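Local coordinates for protein Rv3592 (Mycobacterium tuberculosis, PDB 3HX9) that probably degrades heme oxidatively to mycobilin with release of free iron, and in this structure binds two hemes in its active site, at residues 7-12 with 51-56. Numbering follows the deposited sequence.
With HEM (protoporphyrin IX containing Fe), chain E.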
ATOM      1  N   ASN A   7      -1.632  -2.709   8.341  1.00 12.43           N
ATOM      2  CA  ASN A   7      -1.119  -2.487   9.707  1.00 12.94           C
ATOM      3  C   ASN A   7       0.186  -1.786   9.582  1.00 13.78           C
ATOM      4  O   ASN A   7       1.137  -2.376   9.066  1.00 14.41           O
ATOM      5  CB  ASN A   7      -1.051  -3.778  10.516  1.00 12.27           C
ATOM      6  CG  ASN A   7      -1.103  -3.504  12.023  1.00 15.72           C
ATOM      7  OD1 ASN A   7      -0.371  -4.143  12.768  1.00 22.54           O
ATOM      8  ND2 ASN A   7      -1.959  -2.606  12.434  1.00 14.34           N
ATOM      9  N   ALA A   8       0.263  -0.535  10.086  1.00 14.60           N
ATOM     10  CA  ALA A   8       1.507   0.207   9.983  1.00 15.05           C
ATOM     11  C   ALA A   8       2.181   0.072  11.333  1.00 16.44           C
ATOM     12  O   ALA A   8       1.723   0.681  12.305  1.00 17.68           O
ATOM     13  CB  ALA A   8       1.281   1.716   9.562  1.00 17.03           C
ATOM     14  N   ILE A   9       3.252  -0.703  11.391  1.00 16.28           N
ATOM     15  CA  ILE A   9       3.815  -1.191  12.675  1.00 17.74           C
ATOM     16  C   ILE A   9       5.147  -0.528  12.958  1.00 18.70           C
ATOM     17  O   ILE A   9       5.985  -0.318  12.073  1.00 16.31           O
ATOM     18  CB  ILE A   9       3.909  -2.694  12.733  1.00 19.00           C
ATOM     19  CG1 ILE A   9       4.674  -3.241  11.508  1.00 20.39           C
ATOM     20  CG2 ILE A   9       2.522  -3.206  12.766  1.00 24.42           C
ATOM     21  CD1 ILE A   9       4.941  -4.754  11.588  1.00 28.19           C
ATOM     22  N   GLU A  10       5.241  -0.033  14.173  1.00 18.84           N
ATOM     23  CA  GLU A  10       6.460   0.653  14.630  1.00 19.89           C
ATOM     24  C   GLU A  10       7.478  -0.384  15.060  1.00 18.95           C
ATOM     25  O   GLU A  10       7.221  -1.181  15.932  1.00 21.08           O
ATOM     26  CB  GLU A  10       6.094   1.590  15.801  1.00 20.16           C
ATOM     27  CG  GLU A  10       5.377   2.889  15.324  1.00 27.47           C
ATOM     28  CD  GLU A  10       4.298   3.420  16.317  1.00 36.69           C
ATOM     29  OE1 GLU A  10       3.164   3.806  15.884  1.00 35.78           O
ATOM     30  OE2 GLU A  10       4.573   3.434  17.547  1.00 36.60           O
ATOM     31  N   VAL A  11       8.639  -0.405  14.431  1.00 19.92           N
ATOM     32  CA  VAL A  11       9.599  -1.453  14.657  1.00 19.19           C
ATOM     33  C   VAL A  11      10.875  -0.773  15.069  1.00 18.90           C
ATOM     34  O   VAL A  11      11.345   0.038  14.343  1.00 20.41           O
ATOM     35  CB  VAL A  11       9.890  -2.209  13.336  1.00 20.19           C
ATOM     36  CG1 VAL A  11      10.933  -3.247  13.564  1.00 19.53           C
ATOM     37  CG2 VAL A  11       8.633  -2.917  12.916  1.00 20.21           C
ATOM     38  N   PRO A  12      11.449  -1.126  16.213  1.00 18.63           N
ATOM     39  CA  PRO A  12      12.683  -0.404  16.642  1.00 20.04           C
ATOM     40  C   PRO A  12      13.801  -0.548  15.623  1.00 20.11           C
ATOM     41  O   PRO A  12      13.943  -1.577  14.974  1.00 20.99           O
ATOM     42  CB  PRO A  12      13.107  -1.192  17.904  1.00 20.01           C
ATOM     43  CG  PRO A  12      11.825  -1.586  18.503  1.00 22.10           C
ATOM     44  CD  PRO A  12      10.931  -1.971  17.291  1.00 20.23           C
ATOM     45  N   TYR A  51       7.101  -0.277   9.181  1.00 12.54           N
ATOM     46  CA  TYR A  51       6.783  -1.347   8.193  1.00 13.64           C
ATOM     47  C   TYR A  51       5.300  -1.254   7.875  1.00 13.61           C
ATOM     48  O   TYR A  51       4.487  -0.958   8.758  1.00 15.46           O
ATOM     49  CB  TYR A  51       7.053  -2.718   8.773  1.00 15.73           C
ATOM     50  CG  TYR A  51       8.501  -3.145   8.681  1.00 15.67           C
ATOM     51  CD1 TYR A  51       8.917  -4.155   7.766  1.00 15.05           C
ATOM     52  CD2 TYR A  51       9.438  -2.555   9.502  1.00 16.25           C
ATOM     53  CE1 TYR A  51      10.280  -4.523   7.679  1.00 15.18           C
ATOM     54  CE2 TYR A  51      10.813  -2.927   9.432  1.00 15.00           C
ATOM     55  CZ  TYR A  51      11.190  -3.931   8.570  1.00 14.58           C
ATOM     56  OH  TYR A  51      12.545  -4.275   8.532  1.00 17.58           O
ATOM     57  N   PHE A  52       4.940  -1.567   6.625  1.00 13.61           N
ATOM     58  CA  PHE A  52       3.497  -1.639   6.262  1.00 13.42           C
ATOM     59  C   PHE A  52       3.170  -3.071   5.957  1.00 14.04           C
ATOM     60  O   PHE A  52       3.832  -3.670   5.110  1.00 14.76           O
ATOM     61  CB  PHE A  52       3.174  -0.825   4.982  1.00 12.07           C
ATOM     62  CG  PHE A  52       2.923   0.642   5.194  1.00 12.78           C
ATOM     63  CD1 PHE A  52       3.266   1.263   6.407  1.00 14.96           C
ATOM     64  CD2 PHE A  52       2.351   1.411   4.192  1.00 13.32           C
ATOM     65  CE1 PHE A  52       3.022   2.617   6.587  1.00 15.92           C
ATOM     66  CE2 PHE A  52       2.106   2.777   4.352  1.00 15.77           C
ATOM     67  CZ  PHE A  52       2.504   3.375   5.581  1.00 13.23           C
ATOM     68  N   VAL A  53       2.171  -3.613   6.650  1.00 11.66           N
ATOM     69  CA  VAL A  53       1.699  -4.947   6.433  1.00 12.20           C
ATOM     70  C   VAL A  53       0.410  -4.734   5.640  1.00 12.79           C
ATOM     71  O   VAL A  53      -0.592  -4.337   6.199  1.00 12.41           O
ATOM     72  CB  VAL A  53       1.421  -5.654   7.756  1.00 12.83           C
ATOM     73  CG1 VAL A  53       0.898  -7.090   7.519  1.00 12.53           C
ATOM     74  CG2 VAL A  53       2.805  -5.734   8.520  1.00 13.29           C
ATOM     75  N   VAL A  54       0.512  -4.891   4.337  1.00 12.33           N
ATOM     76  CA  VAL A  54      -0.558  -4.482   3.386  1.00 11.90           C
ATOM     77  C   VAL A  54      -1.410  -5.702   3.088  1.00 12.12           C
ATOM     78  O   VAL A  54      -0.960  -6.616   2.369  1.00 13.85           O
ATOM     79  CB  VAL A  54       0.038  -3.923   2.101  1.00 12.45           C
ATOM     80  CG1 VAL A  54      -1.096  -3.484   1.116  1.00 11.76           C
ATOM     81  CG2 VAL A  54       0.968  -2.777   2.409  1.00 12.42           C
ATOM     82  N   THR A  55      -2.620  -5.722   3.633  1.00 11.91           N
ATOM     83  CA  THR A  55      -3.447  -6.927   3.426  1.00 12.37           C
ATOM     84  C   THR A  55      -4.616  -6.557   2.526  1.00 11.53           C
ATOM     85  O   THR A  55      -5.112  -5.418   2.524  1.00 13.19           O
ATOM     86  CB  THR A  55      -3.995  -7.523   4.729  1.00 11.40           C
ATOM     87  OG1 THR A  55      -5.054  -6.677   5.276  1.00 13.39           O
ATOM     88  CG2 THR A  55      -2.882  -7.674   5.743  1.00 14.53           C
ATOM     89  N   HIS A  56      -5.048  -7.548   1.725  1.00 12.03           N
ATOM     90  CA  HIS A  56      -6.096  -7.300   0.696  1.00 13.68           C
ATOM     91  C   HIS A  56      -7.268  -8.249   0.929  1.00 13.35           C
ATOM     92  O   HIS A  56      -7.062  -9.441   1.208  1.00 14.39           O
ATOM     93  CB  HIS A  56      -5.463  -7.687  -0.653  1.00 13.51           C
ATOM     94  CG  HIS A  56      -4.319  -6.784  -1.014  1.00 15.77           C
ATOM     95  ND1 HIS A  56      -3.008  -7.030  -0.673  1.00 18.29           N
ATOM     96  CD2 HIS A  56      -4.336  -5.586  -1.650  1.00 11.73           C
ATOM     97  CE1 HIS A  56      -2.249  -6.037  -1.131  1.00 12.25           C
ATOM     98  NE2 HIS A  56      -3.032  -5.170  -1.759  1.00 15.86           N
TER
HETATM   99  CHA HEM E 200       1.710  -8.106  15.446  1.00 18.38           C
HETATM  100  CHB HEM E 200       1.693 -11.180  11.673  1.00 20.56           C
HETATM  101  CHC HEM E 200      -2.003  -8.679   9.723  1.00 16.90           C
HETATM  102  CHD HEM E 200      -2.486  -6.245  13.892  1.00 21.79           C
HETATM  103  C1A HEM E 200       2.043  -9.097  14.545  1.00 19.79           C
HETATM  104  C2A HEM E 200       3.220  -9.925  14.666  1.00 21.83           C
HETATM  105  C3A HEM E 200       3.206 -10.781  13.645  1.00 22.38           C
HETATM  106  C4A HEM E 200       2.074 -10.502  12.832  1.00 18.81           C
HETATM  107  CMA HEM E 200       4.247 -11.845  13.280  1.00 23.61           C
HETATM  108  CAA HEM E 200       4.266  -9.806  15.812  1.00 25.26           C
HETATM  109  CBA HEM E 200       5.291  -8.724  15.435  1.00 26.04           C
HETATM  110  CGA HEM E 200       6.426  -8.517  16.427  1.00 28.00           C
HETATM  111  O1A HEM E 200       6.518  -7.423  16.950  1.00 34.86           O
HETATM  112  O2A HEM E 200       7.222  -9.425  16.687  1.00 30.12           O
HETATM  113  C1B HEM E 200       0.702 -10.735  10.838  1.00 16.71           C
HETATM  114  C2B HEM E 200       0.431 -11.312   9.532  1.00 17.35           C
HETATM  115  C3B HEM E 200      -0.593 -10.610   8.980  1.00 19.59           C
HETATM  116  C4B HEM E 200      -0.983  -9.561   9.913  1.00 19.47           C
HETATM  117  CMB HEM E 200       1.146 -12.513   8.892  1.00 21.06           C
HETATM  118  CAB HEM E 200      -1.141 -10.872   7.579  1.00 18.92           C
HETATM  119  CBB HEM E 200      -2.391 -10.607   7.218  1.00 30.55           C
HETATM  120  C1C HEM E 200      -2.459  -7.821  10.691  1.00 18.66           C
HETATM  121  C2C HEM E 200      -3.524  -6.866  10.516  1.00 16.28           C
HETATM  122  C3C HEM E 200      -3.579  -6.205  11.684  1.00 20.75           C
HETATM  123  C4C HEM E 200      -2.624  -6.716  12.601  1.00 17.65           C
HETATM  124  CMC HEM E 200      -4.305  -6.540   9.226  1.00 18.84           C
HETATM  125  CAC HEM E 200      -4.537  -5.075  12.024  1.00 25.15           C
HETATM  126  CBC HEM E 200      -5.839  -5.372  11.960  1.00 37.48           C
HETATM  127  C1D HEM E 200      -1.405  -6.500  14.689  1.00 19.01           C
HETATM  128  C2D HEM E 200      -1.166  -5.822  15.927  1.00 17.53           C
HETATM  129  C3D HEM E 200       0.151  -6.396  16.418  1.00 19.83           C
HETATM  130  C4D HEM E 200       0.578  -7.347  15.403  1.00 19.87           C
HETATM  131  CMD HEM E 200      -2.110  -4.759  16.561  1.00 16.91           C
HETATM  132  CAD HEM E 200       0.884  -6.003  17.708  1.00 18.68           C
HETATM  133  CBD HEM E 200       1.792  -4.832  17.289  1.00 20.32           C
HETATM  134  CGD HEM E 200       2.403  -4.210  18.555  1.00 23.79           C
HETATM  135  O1D HEM E 200       2.437  -4.876  19.593  1.00 28.22           O
HETATM  136  O2D HEM E 200       2.772  -3.016  18.612  1.00 26.06           O
HETATM  137  NA  HEM E 200       1.344  -9.464  13.385  1.00 20.13           N
HETATM  138  NB  HEM E 200      -0.169  -9.705  11.039  1.00 19.24           N
HETATM  139  NC  HEM E 200      -1.936  -7.738  11.983  1.00 19.27           N
HETATM  140  ND  HEM E 200      -0.343  -7.335  14.393  1.00 17.78           N
HETATM  141 FE   HEM E 200      -0.070  -8.322  12.598  1.00 18.17          FE
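Asn-7 and Val-53 face each other as a hydrogen-bonded pair of antiparallel strands. Asn-7 N reaches Val-53 O at 2.9 Å, and Val-53 N returns a straighter bond to Asn-7 O, also 2.9 Å. The second such pair is less even: Ile-9 N lies 2.9 Å from Tyr-51 O, whereas Tyr-51 N to Ile-9 O is weak.

On the face that carries these four side chains, Asn-7, Val-53 and Thr-55 meet the heme. With CG anti to the backbone N (chi1 -156°), Asn-7 brings OD1 down over the porphyrin face, 3.2 Å from the meso carbon CHD; a short planar amide can rest on the flat ring. Val-53 offers CG1 to heme C4B at 3.9 Å, while its other branch, CG2, meets Ile-9 CD1. One branched residue thus serves both the ligand and the core. The methyl branch of Thr-55 meets a vinyl group, CG2 to heme CBB 3.3 Å, while its OG1 is hydrogen-bonded to Lys-5 O. Ile-9 CG1 sits between the backbone N and the carbonyl carbon (chi1 53°), against Tyr-51 CB. Val-11 CG2 comes obliquely to the Tyr-51 ring, 3.5 Å from CD2, and the ring's hydroxyl is hydrogen-bonded to Glu-20 on helix 16-25.

On the opposite face, the non-hydrogen-bonded pair Ala-8 and Phe-52 puts a methyl near a ring, CB to CE1 3.6 Å. Alanine's small side chain lets the phenyl group lie close to this strand, and Phe-52 also packs on Phe-52 and Phe-92 of the second subunit.

The central strands of this dimeric alpha-beta barrel fold therefore carry heme contacts on one face and a subunit interface on the other. Paired backbone groups and an apolar layer (Ile-9, Val-11, Val-53, the Tyr-51 ring) flank the heme site, with Asn-7's amide the polar group on the ring face.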